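Local structure of nicotinate-nucleotide pyrophosphorylase (Pyrococcus furiosus, 2I14) at residues I271-G276 with D290-G295; N249-I254 with V286-A291; K135-F140 with G160-V165. The protein probably catalyses the ATP-dependent transfer of phosphoribose from 5-phosphoribosyl 1-diphosphate to nicotinate, giving nicotinate mononucleotide on the route to NAD. One frame throughout, in Å; residues are numbered along the deposited sequence.

Contact 1: residues I271-G276 with D290-G295. With PCP (1-alpha-pyrophosphoryl-2-alpha,3-alpha-dihydroxy-4-beta-cyclopentane-methanol-5-phosphate), chain I.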
loop_
_atom_site.group_PDB
_atom_site.type_symbol
_atom_site.label_atom_id
_atom_site.label_comp_id
_atom_site.label_asym_id
_atom_site.label_seq_id
_atom_site.Cartn_x
_atom_site.Cartn_y
_atom_site.Cartn_z
ATOM N N ILE A 271 11.269 35.604 -6.685
ATOM C CA ILE A 271 10.929 34.418 -7.451
ATOM C C ILE A 271 9.423 34.230 -7.491
ATOM O O ILE A 271 8.794 33.946 -6.473
ATOM C CB ILE A 271 11.551 33.155 -6.841
ATOM C CG1 ILE A 271 13.062 33.350 -6.668
ATOM C CG2 ILE A 271 11.282 31.961 -7.748
ATOM C CD1 ILE A 271 13.821 33.516 -7.973
ATOM N N PHE A 272 8.856 34.404 -8.678
ATOM C CA PHE A 272 7.432 34.249 -8.886
ATOM C C PHE A 272 7.235 32.966 -9.696
ATOM O O PHE A 272 7.852 32.793 -10.752
ATOM C CB PHE A 272 6.905 35.455 -9.647
ATOM C CG PHE A 272 5.415 35.468 -9.804
ATOM C CD1 PHE A 272 4.778 34.585 -10.679
ATOM C CD2 PHE A 272 4.640 36.361 -9.073
ATOM C CE1 PHE A 272 3.394 34.595 -10.820
ATOM C CE2 PHE A 272 3.250 36.376 -9.206
ATOM C CZ PHE A 272 2.626 35.495 -10.079
ATOM N N VAL A 273 6.402 32.056 -9.189
ATOM C CA VAL A 273 6.160 30.794 -9.888
ATOM C C VAL A 273 4.692 30.531 -10.191
ATOM O O VAL A 273 3.786 31.011 -9.507
ATOM C CB VAL A 273 6.704 29.570 -9.101
ATOM C CG1 VAL A 273 8.155 29.780 -8.736
ATOM C CG2 VAL A 273 5.845 29.317 -7.870
ATOM N N SER A 274 4.478 29.763 -11.241
ATOM C CA SER A 274 3.146 29.411 -11.641
ATOM C C SER A 274 3.303 28.166 -12.506
ATOM O O SER A 274 4.387 27.895 -13.024
ATOM C CB SER A 274 2.525 30.550 -12.447
ATOM O OG SER A 274 3.142 30.647 -13.720
ATOM N N GLY A 275 2.229 27.398 -12.646
ATOM C CA GLY A 275 2.314 26.212 -13.465
ATOM C C GLY A 275 1.902 24.958 -12.738
ATOM O O GLY A 275 2.642 24.437 -11.904
ATOM N N GLY A 276 0.705 24.489 -13.081
ATOM C CA GLY A 276 0.144 23.284 -12.502
ATOM C C GLY A 276 0.570 22.986 -11.086
ATOM O O GLY A 276 1.426 22.141 -10.859
ATOM N N ASP A 290 8.368 33.722 -3.755
ATOM C CA ASP A 290 7.783 34.961 -3.296
ATOM C C ASP A 290 6.295 35.096 -3.548
ATOM O O ASP A 290 5.555 35.541 -2.663
ATOM C CB ASP A 290 8.537 36.139 -3.918
ATOM C CG ASP A 290 9.920 36.326 -3.315
ATOM O OD1 ASP A 290 10.869 35.609 -3.716
ATOM O OD2 ASP A 290 10.046 37.189 -2.416
ATOM N N ALA A 291 5.860 34.727 -4.754
ATOM C CA ALA A 291 4.450 34.813 -5.120
ATOM C C ALA A 291 4.044 33.673 -6.029
ATOM O O ALA A 291 4.825 33.225 -6.878
ATOM C CB ALA A 291 4.169 36.127 -5.790
ATOM N N PHE A 292 2.803 33.225 -5.855
ATOM C CA PHE A 292 2.267 32.111 -6.636
ATOM C C PHE A 292 1.226 32.463 -7.681
ATOM O O PHE A 292 0.356 33.311 -7.452
ATOM C CB PHE A 292 1.630 31.076 -5.718
ATOM C CG PHE A 292 2.563 30.483 -4.721
ATOM C CD1 PHE A 292 2.715 31.058 -3.477
ATOM C CD2 PHE A 292 3.250 29.317 -5.006
ATOM C CE1 PHE A 292 3.532 30.477 -2.519
ATOM C CE2 PHE A 292 4.068 28.732 -4.054
ATOM C CZ PHE A 292 4.204 29.320 -2.803
ATOM N N GLY A 293 1.317 31.778 -8.818
ATOM C CA GLY A 293 0.365 31.944 -9.906
ATOM C C GLY A 293 -0.367 30.609 -10.029
ATOM O O GLY A 293 0.191 29.617 -10.518
ATOM N N VAL A 294 -1.612 30.551 -9.578
ATOM C CA VAL A 294 -2.336 29.291 -9.640
ATOM C C VAL A 294 -3.477 29.265 -10.654
ATOM O O VAL A 294 -4.301 30.174 -10.691
ATOM C CB VAL A 294 -2.894 28.909 -8.247
ATOM C CG1 VAL A 294 -3.746 27.646 -8.333
ATOM C CG2 VAL A 294 -1.758 28.688 -7.296
ATOM N N GLY A 295 -3.526 28.204 -11.459
ATOM C CA GLY A 295 -4.573 28.073 -12.442
ATOM C C GLY A 295 -5.703 27.109 -12.098
ATOM O O GLY A 295 -6.578 27.399 -11.260
HETATM C C1 PCP I . -0.145 28.718 -17.499
HETATM C C2 PCP I . -1.513 29.430 -17.400
HETATM C C3 PCP I . -1.403 30.298 -16.122
HETATM C C4 PCP I . -0.525 29.470 -15.157
HETATM C C5 PCP I . 0.391 28.774 -16.104
HETATM C CP PCP I . -1.304 28.493 -14.220
HETATM O O1 PCP I . 0.843 29.520 -18.341
HETATM O O2 PCP I . -1.756 30.246 -18.548
HETATM O O3 PCP I . -0.757 31.564 -16.351
HETATM O OP PCP I . -2.101 27.461 -14.901
HETATM P P PCP I . -2.254 25.932 -14.347
HETATM O O1P PCP I . -3.685 25.576 -14.461
HETATM O O2P PCP I . -1.780 25.942 -12.927
HETATM O O3P PCP I . -1.410 25.090 -15.244
HETATM P PA PCP I . 2.332 29.071 -18.678
HETATM O O1A PCP I . 2.244 27.684 -19.290
HETATM O O2A PCP I . 3.076 29.062 -17.359
HETATM O O3A PCP I . 2.812 30.178 -19.671
HETATM P PB PCP I . 2.189 31.029 -20.806
HETATM O O1B PCP I . 3.220 31.806 -21.554
HETATM O O2B PCP I . 1.249 32.007 -20.297
HETATM O O3B PCP I . 1.459 30.171 -21.785
#
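Ala-291 meets the neighbouring strand with both its methyl group and its backbone. CB packs against the Phe-272 ring at CD2, 3.3 Å away, while Ala-291 O accepts from Val-273 N at 3.0 Å. The same carbonyl oxygen sits over one face of the Phe-272 ring, displaced toward its rim. What brings the ring across is its first torsion, chi1 -174°, which sets CG opposite the backbone N and beside the carbonyl carbon, and from there CE1 reaches Gly-293. A leucine in place of Phe-272 would probably leave part of the surface over Ala-291 and Gly-293 uncovered, since its shorter branches could not span both. These are adjacent parallel strands, 271-274 and 291-294, of the beta-alpha-beta unit in which helix 279-283 links them, in the TIM-barrel-like domain of the quinolinate phosphoribosyltransferase family. Gly-293 N donates to Val-273 O at 2.7 Å. Gly-293 lies close to Ser-274 CB and the Phe-272 ring, where a side chain would probably not fit. On the face bearing Val-273 and Phe-292, the two side chains lie alongside each other, Val-273 CG2 being 3.9 Å from Phe-292 CD2. At the start of the pair Ile-271 is held from two directions: its O accepts from Asp-290 N at 2.8 Å, and its N donates almost straight to Asp-290 OD1, from above the carboxylate plane. Beyond the strand ends the chain turns to the 5-phosphate of the bound PCP, a cyclopentane analogue of phosphoribosyl pyrophosphate, where Gly-276 N donates to PCP O3P at 3.1 Å. Gly-295 N, at the N-cap of helix 296-299, makes a weak bond to PCP O2P, and Gly-296 N is a further donor to the ligand.

Contact 2: residues N249-I254 with V286-A291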
loop_
_atom_site.group_PDB
_atom_site.type_symbol
_atom_site.label_atom_id
_atom_site.label_comp_id
_atom_site.label_asym_id
_atom_site.label_seq_id
_atom_site.Cartn_x
_atom_site.Cartn_y
_atom_site.Cartn_z
ATOM N N ASN A 249 12.891 18.508 -10.139
ATOM C CA ASN A 249 12.729 18.875 -8.747
ATOM C C ASN A 249 12.542 20.373 -8.776
ATOM O O ASN A 249 13.511 21.127 -8.819
ATOM C CB ASN A 249 13.975 18.518 -7.941
ATOM C CG ASN A 249 13.742 18.604 -6.443
ATOM O OD1 ASN A 249 13.185 19.575 -5.928
ATOM N ND2 ASN A 249 14.175 17.588 -5.737
ATOM N N PHE A 250 11.295 20.812 -8.762
ATOM C CA PHE A 250 11.021 22.235 -8.815
ATOM C C PHE A 250 11.738 22.989 -7.706
ATOM O O PHE A 250 12.370 24.013 -7.958
ATOM C CB PHE A 250 9.515 22.494 -8.752
ATOM C CG PHE A 250 9.095 23.776 -9.422
ATOM C CD1 PHE A 250 9.708 24.187 -10.611
ATOM C CD2 PHE A 250 8.101 24.578 -8.862
ATOM C CE1 PHE A 250 9.335 25.378 -11.228
ATOM C CE2 PHE A 250 7.720 25.774 -9.471
ATOM C CZ PHE A 250 8.338 26.176 -10.658
ATOM N N ARG A 251 11.639 22.492 -6.482
ATOM C CA ARG A 251 12.304 23.125 -5.356
ATOM C C ARG A 251 13.763 23.410 -5.715
ATOM O O ARG A 251 14.216 24.556 -5.673
ATOM C CB ARG A 251 12.264 22.197 -4.158
ATOM C CG ARG A 251 13.178 22.616 -3.016
ATOM C CD ARG A 251 12.421 23.399 -1.991
ATOM N NE ARG A 251 13.301 23.860 -0.931
ATOM C CZ ARG A 251 12.879 24.507 0.148
ATOM N NH1 ARG A 251 11.585 24.759 0.304
ATOM N NH2 ARG A 251 13.753 24.920 1.053
ATOM N N LYS A 252 14.496 22.358 -6.059
ATOM C CA LYS A 252 15.886 22.501 -6.417
ATOM C C LYS A 252 16.072 23.527 -7.519
ATOM O O LYS A 252 16.956 24.378 -7.424
ATOM C CB LYS A 252 16.458 21.166 -6.871
ATOM C CG LYS A 252 16.915 20.244 -5.752
ATOM C CD LYS A 252 17.491 18.995 -6.383
ATOM C CE LYS A 252 17.856 17.922 -5.369
ATOM N NZ LYS A 252 18.319 16.703 -6.125
ATOM N N ILE A 253 15.253 23.446 -8.570
ATOM C CA ILE A 253 15.360 24.392 -9.680
ATOM C C ILE A 253 15.171 25.826 -9.181
ATOM O O ILE A 253 15.905 26.730 -9.573
ATOM C CB ILE A 253 14.331 24.081 -10.805
ATOM C CG1 ILE A 253 14.673 22.743 -11.465
ATOM C CG2 ILE A 253 14.352 25.187 -11.865
ATOM C CD1 ILE A 253 13.772 22.396 -12.645
ATOM N N ILE A 254 14.199 26.032 -8.304
ATOM C CA ILE A 254 13.952 27.354 -7.754
ATOM C C ILE A 254 15.157 27.864 -6.971
ATOM O O ILE A 254 15.507 29.042 -7.052
ATOM C CB ILE A 254 12.753 27.355 -6.813
ATOM C CG1 ILE A 254 11.481 27.040 -7.604
ATOM C CG2 ILE A 254 12.674 28.693 -6.085
ATOM C CD1 ILE A 254 10.213 27.013 -6.777
ATOM N N VAL A 286 7.021 26.761 -0.676
ATOM C CA VAL A 286 6.661 28.072 -0.123
ATOM C C VAL A 286 7.828 28.909 0.364
ATOM O O VAL A 286 7.967 30.082 0.004
ATOM C CB VAL A 286 5.752 27.969 1.100
ATOM C CG1 VAL A 286 4.716 29.057 1.048
ATOM C CG2 VAL A 286 5.150 26.596 1.204
ATOM N N ASP A 287 8.649 28.304 1.216
ATOM C CA ASP A 287 9.779 28.993 1.817
ATOM C C ASP A 287 10.890 29.394 0.853
ATOM O O ASP A 287 11.968 29.777 1.278
ATOM C CB ASP A 287 10.360 28.140 2.952
ATOM C CG ASP A 287 9.332 27.811 4.018
ATOM O OD1 ASP A 287 8.531 28.706 4.377
ATOM O OD2 ASP A 287 9.328 26.659 4.503
ATOM N N VAL A 288 10.640 29.335 -0.442
ATOM C CA VAL A 288 11.677 29.700 -1.385
ATOM C C VAL A 288 11.080 30.464 -2.561
ATOM O O VAL A 288 11.776 30.828 -3.503
ATOM C CB VAL A 288 12.409 28.430 -1.864
ATOM C CG1 VAL A 288 13.392 28.753 -2.972
ATOM C CG2 VAL A 288 13.134 27.793 -0.692
ATOM N N VAL A 289 9.780 30.712 -2.500
ATOM C CA VAL A 289 9.114 31.438 -3.566
ATOM C C VAL A 289 8.428 32.656 -2.969
ATOM O O VAL A 289 7.966 32.631 -1.823
ATOM C CB VAL A 289 8.093 30.546 -4.297
ATOM C CG1 VAL A 289 8.820 29.464 -5.066
ATOM C CG2 VAL A 289 7.165 29.911 -3.305
ATOM N N ASP A 290 8.368 33.722 -3.755
ATOM C CA ASP A 290 7.783 34.961 -3.296
ATOM C C ASP A 290 6.295 35.096 -3.548
ATOM O O ASP A 290 5.555 35.541 -2.663
ATOM C CB ASP A 290 8.537 36.139 -3.918
ATOM C CG ASP A 290 9.920 36.326 -3.315
ATOM O OD1 ASP A 290 10.869 35.609 -3.716
ATOM O OD2 ASP A 290 10.046 37.189 -2.416
ATOM N N ALA A 291 5.860 34.727 -4.754
ATOM C CA ALA A 291 4.450 34.813 -5.120
ATOM C C ALA A 291 4.044 33.673 -6.029
ATOM O O ALA A 291 4.825 33.225 -6.878
ATOM C CB ALA A 291 4.169 36.127 -5.790
#
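In the alpha/beta domain of this phosphoribosyltransferase, the first turns of helix 250-263 bear on the loop that leads into strand 291-294, with Arg-251 and Ile-254 on the helix meeting Val-288 and Val-289 on the loop. No hydrogen bond joins the two segments. Val-288 CG2 stands over the centre of one face of the Arg-251 guanidinium, 3.4 Å from Arg-251 CZ, and the two side chains cross at about a right angle. Val-288 also faces Ile-254, its CG1 lying 4.1 Å from Ile-254 CB. The arginine gets there through a bend at chi2 (96°), after which the chain runs extended and lays its flat group across the valine. Arg-251 NH1 stays 5.1 Å from Asp-287 OD2, which probably gives only a weak attraction; Arg-251 NE has a long, weak ion pair with Glu-255, and the stronger partner of Asp-287 is Lys-133, in a salt bridge. Ile-254 also extends CD1 to Val-289 CG1, at 3.3 Å, the side chains again crossing nearly perpendicularly. CD1 lies at the same time over one face of the Phe-250 ring, toward its rim, so CD1 sits between Val-289 and the Phe-250 ring. The helix start is fixed by Asn-249 at the N-cap, whose OD1 accepts from Lys-252 N at 3.1 Å. This end of the helix also faces other copies of the protein, as Asn-249 makes backbone hydrogen bonds to the third subunit and Ile-253 packs on Arg-246 there. Within the chain, the contact rests on strand 270-274: Ile-254 touches Ile-271, Phe-250 and Val-289 both touch Val-273, and the loop residue Ile-285 borders Phe-250 and Ile-254.

Contact 3: residues K135-F140 with G160-V165. With PCP (1-alpha-pyrophosphoryl-2-alpha,3-alpha-dihydroxy-4-beta-cyclopentane-methanol-5-phosphate), chain I.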
loop_
_atom_site.group_PDB
_atom_site.type_symbol
_atom_site.label_atom_id
_atom_site.label_comp_id
_atom_site.label_asym_id
_atom_site.label_seq_id
_atom_site.Cartn_x
_atom_site.Cartn_y
_atom_site.Cartn_z
ATOM N N LYS A 135 1.158 34.028 1.649
ATOM C CA LYS A 135 1.920 34.845 0.727
ATOM C C LYS A 135 1.004 35.233 -0.445
ATOM O O LYS A 135 -0.150 34.822 -0.514
ATOM C CB LYS A 135 3.122 34.068 0.224
ATOM C CG LYS A 135 4.287 34.055 1.199
ATOM C CD LYS A 135 5.046 32.751 1.109
ATOM C CE LYS A 135 6.505 32.927 1.432
ATOM N NZ LYS A 135 7.134 33.693 0.336
ATOM N N PRO A 136 1.492 36.062 -1.372
ATOM C CA PRO A 136 0.554 36.381 -2.455
ATOM C C PRO A 136 0.301 35.238 -3.448
ATOM O O PRO A 136 1.198 34.455 -3.786
ATOM C CB PRO A 136 1.188 37.623 -3.104
ATOM C CG PRO A 136 2.664 37.465 -2.809
ATOM C CD PRO A 136 2.660 36.968 -1.389
ATOM N N VAL A 137 -0.940 35.163 -3.919
ATOM C CA VAL A 137 -1.376 34.140 -4.873
ATOM C C VAL A 137 -2.327 34.763 -5.886
ATOM O O VAL A 137 -3.327 35.385 -5.519
ATOM C CB VAL A 137 -2.129 32.993 -4.159
ATOM C CG1 VAL A 137 -2.586 31.979 -5.160
ATOM C CG2 VAL A 137 -1.240 32.345 -3.132
ATOM N N TYR A 138 -2.039 34.569 -7.160
ATOM C CA TYR A 138 -2.884 35.150 -8.185
ATOM C C TYR A 138 -3.591 34.131 -9.044
ATOM O O TYR A 138 -2.975 33.207 -9.567
ATOM C CB TYR A 138 -2.057 36.098 -9.067
ATOM C CG TYR A 138 -1.343 37.164 -8.268
ATOM C CD1 TYR A 138 0.022 37.071 -7.985
ATOM C CD2 TYR A 138 -2.057 38.208 -7.713
ATOM C CE1 TYR A 138 0.639 37.988 -7.161
ATOM C CE2 TYR A 138 -1.454 39.126 -6.886
ATOM C CZ TYR A 138 -0.106 39.018 -6.606
ATOM O OH TYR A 138 0.470 39.938 -5.746
ATOM N N SER A 139 -4.896 34.320 -9.192
ATOM C CA SER A 139 -5.739 33.445 -10.011
ATOM C C SER A 139 -5.366 33.587 -11.493
ATOM O O SER A 139 -5.295 34.687 -12.007
ATOM C CB SER A 139 -7.219 33.800 -9.790
ATOM O OG SER A 139 -8.059 32.980 -10.579
ATOM N N PHE A 140 -5.125 32.464 -12.155
ATOM C CA PHE A 140 -4.736 32.431 -13.560
ATOM C C PHE A 140 -5.524 31.378 -14.325
ATOM O O PHE A 140 -5.337 31.211 -15.533
ATOM C CB PHE A 140 -3.268 32.031 -13.691
ATOM C CG PHE A 140 -2.287 33.095 -13.306
ATOM C CD1 PHE A 140 -2.712 34.356 -12.893
ATOM C CD2 PHE A 140 -0.912 32.837 -13.398
ATOM C CE1 PHE A 140 -1.779 35.349 -12.579
ATOM C CE2 PHE A 140 0.021 33.809 -13.091
ATOM C CZ PHE A 140 -0.406 35.073 -12.680
ATOM N N GLY A 160 -11.820 34.061 -2.107
ATOM C CA GLY A 160 -11.119 32.931 -1.522
ATOM C C GLY A 160 -9.802 33.279 -0.869
ATOM O O GLY A 160 -9.336 32.555 0.006
ATOM N N GLY A 161 -9.198 34.383 -1.294
ATOM C CA GLY A 161 -7.937 34.787 -0.707
ATOM C C GLY A 161 -6.904 35.171 -1.739
ATOM O O GLY A 161 -5.800 35.590 -1.388
ATOM N N CYS A 162 -7.246 35.015 -3.016
ATOM C CA CYS A 162 -6.316 35.368 -4.088
ATOM C C CYS A 162 -6.149 36.872 -4.087
ATOM O O CYS A 162 -7.143 37.613 -4.088
ATOM C CB CYS A 162 -6.841 34.907 -5.448
ATOM S SG CYS A 162 -6.476 33.186 -5.834
ATOM N N ASP A 163 -4.898 37.315 -4.063
ATOM C CA ASP A 163 -4.612 38.735 -4.043
ATOM C C ASP A 163 -5.081 39.374 -5.339
ATOM O O ASP A 163 -5.736 40.407 -5.327
ATOM C CB ASP A 163 -3.117 38.974 -3.824
ATOM C CG ASP A 163 -2.607 38.359 -2.515
ATOM O OD1 ASP A 163 -2.457 37.125 -2.446
ATOM O OD2 ASP A 163 -2.360 39.105 -1.543
ATOM N N GLY A 164 -4.789 38.737 -6.461
ATOM C CA GLY A 164 -5.201 39.318 -7.719
ATOM C C GLY A 164 -5.816 38.357 -8.701
ATOM O O GLY A 164 -5.773 37.145 -8.519
ATOM N N VAL A 165 -6.357 38.911 -9.776
ATOM C CA VAL A 165 -7.025 38.118 -10.790
ATOM C C VAL A 165 -6.554 38.413 -12.203
ATOM O O VAL A 165 -6.405 39.563 -12.601
ATOM C CB VAL A 165 -8.536 38.352 -10.699
ATOM C CG1 VAL A 165 -9.138 38.390 -12.069
ATOM C CG2 VAL A 165 -9.168 37.267 -9.835
HETATM C C1 PCP I . -0.145 28.718 -17.499
HETATM C C2 PCP I . -1.513 29.430 -17.400
HETATM C C3 PCP I . -1.403 30.298 -16.122
HETATM C C4 PCP I . -0.525 29.470 -15.157
HETATM C C5 PCP I . 0.391 28.774 -16.104
HETATM C CP PCP I . -1.304 28.493 -14.220
HETATM O O1 PCP I . 0.843 29.520 -18.341
HETATM O O2 PCP I . -1.756 30.246 -18.548
HETATM O O3 PCP I . -0.757 31.564 -16.351
HETATM O OP PCP I . -2.101 27.461 -14.901
HETATM P P PCP I . -2.254 25.932 -14.347
HETATM O O1P PCP I . -3.685 25.576 -14.461
HETATM O O2P PCP I . -1.780 25.942 -12.927
HETATM O O3P PCP I . -1.410 25.090 -15.244
HETATM P PA PCP I . 2.332 29.071 -18.678
HETATM O O1A PCP I . 2.244 27.684 -19.290
HETATM O O2A PCP I . 3.076 29.062 -17.359
HETATM O O3A PCP I . 2.812 30.178 -19.671
HETATM P PB PCP I . 2.189 31.029 -20.806
HETATM O O1B PCP I . 3.220 31.806 -21.554
HETATM O O2B PCP I . 1.249 32.007 -20.297
HETATM O O3B PCP I . 1.459 30.171 -21.785
#
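Asp-163 grips Val-137 twice, through its backbone and its carboxylate. Asp-163 N donates to Val-137 O at 2.9 Å, and Val-137 N gives its hydrogen to Asp-163 OD1, also at 2.9 Å, arriving from above the carboxylate plane. OD1 is shared with Lys-129 in a salt bridge, which likely steadies the carboxylate beside the chain. Two residues along the strand, Ser-139 N donates to Gly-164 O at 3.0 Å. Around these bonds the Tyr-138 ring presents its edge to Gly-164, whose CA lies near the ring plane; a chi1 of -55°, with CG anti to the carbonyl carbon, brings the ring there. Tyr-138 CE2 also lies 3.5 Å from Asp-163 CB. On the other face, Cys-162 SG lies 4.1 Å from Val-137 CG1, and Val-165 CG2 meets Ser-139 CB, whose OG is hydrogen-bonded to Asp-154. Past the strand, Phe-140 brings CD2 within 3.2 Å of PCP O3. Gly-161 ends helix 150-159 in a Schellman motif with positive phi (133°), turning the chain back to run parallel to strand 137-139. Strand, helix and short, weakly bonded returning strand form a beta-alpha-beta crossover, the repeating step of TIM-barrel-like domains, here with the ligand at the first strand's C-terminal end.

Contacts 1 and 3 belong to one parallel sheet, where strands 291-294 and 137-139 are neighbours, and both reach PCP. Each pairs strands through backbone bonds, and in each an aspartate, Asp-290 or Asp-163, takes a backbone N-H of the neighbouring strand on its carboxylate. Contact 1 is more deeply buried, whereas contact 3 holds one of the sheet's two end strands within this chain and is only partly buried. Contact 2 shares Asp-290 and Ala-291 with contact 1 but lies farther from the chain's centre. It relies on apolar side chains and a valine methyl over a guanidinium face, with no hydrogen bond between its segments. Lys-135 NZ, bonded to Val-289 O, ties contact 3 to contact 2.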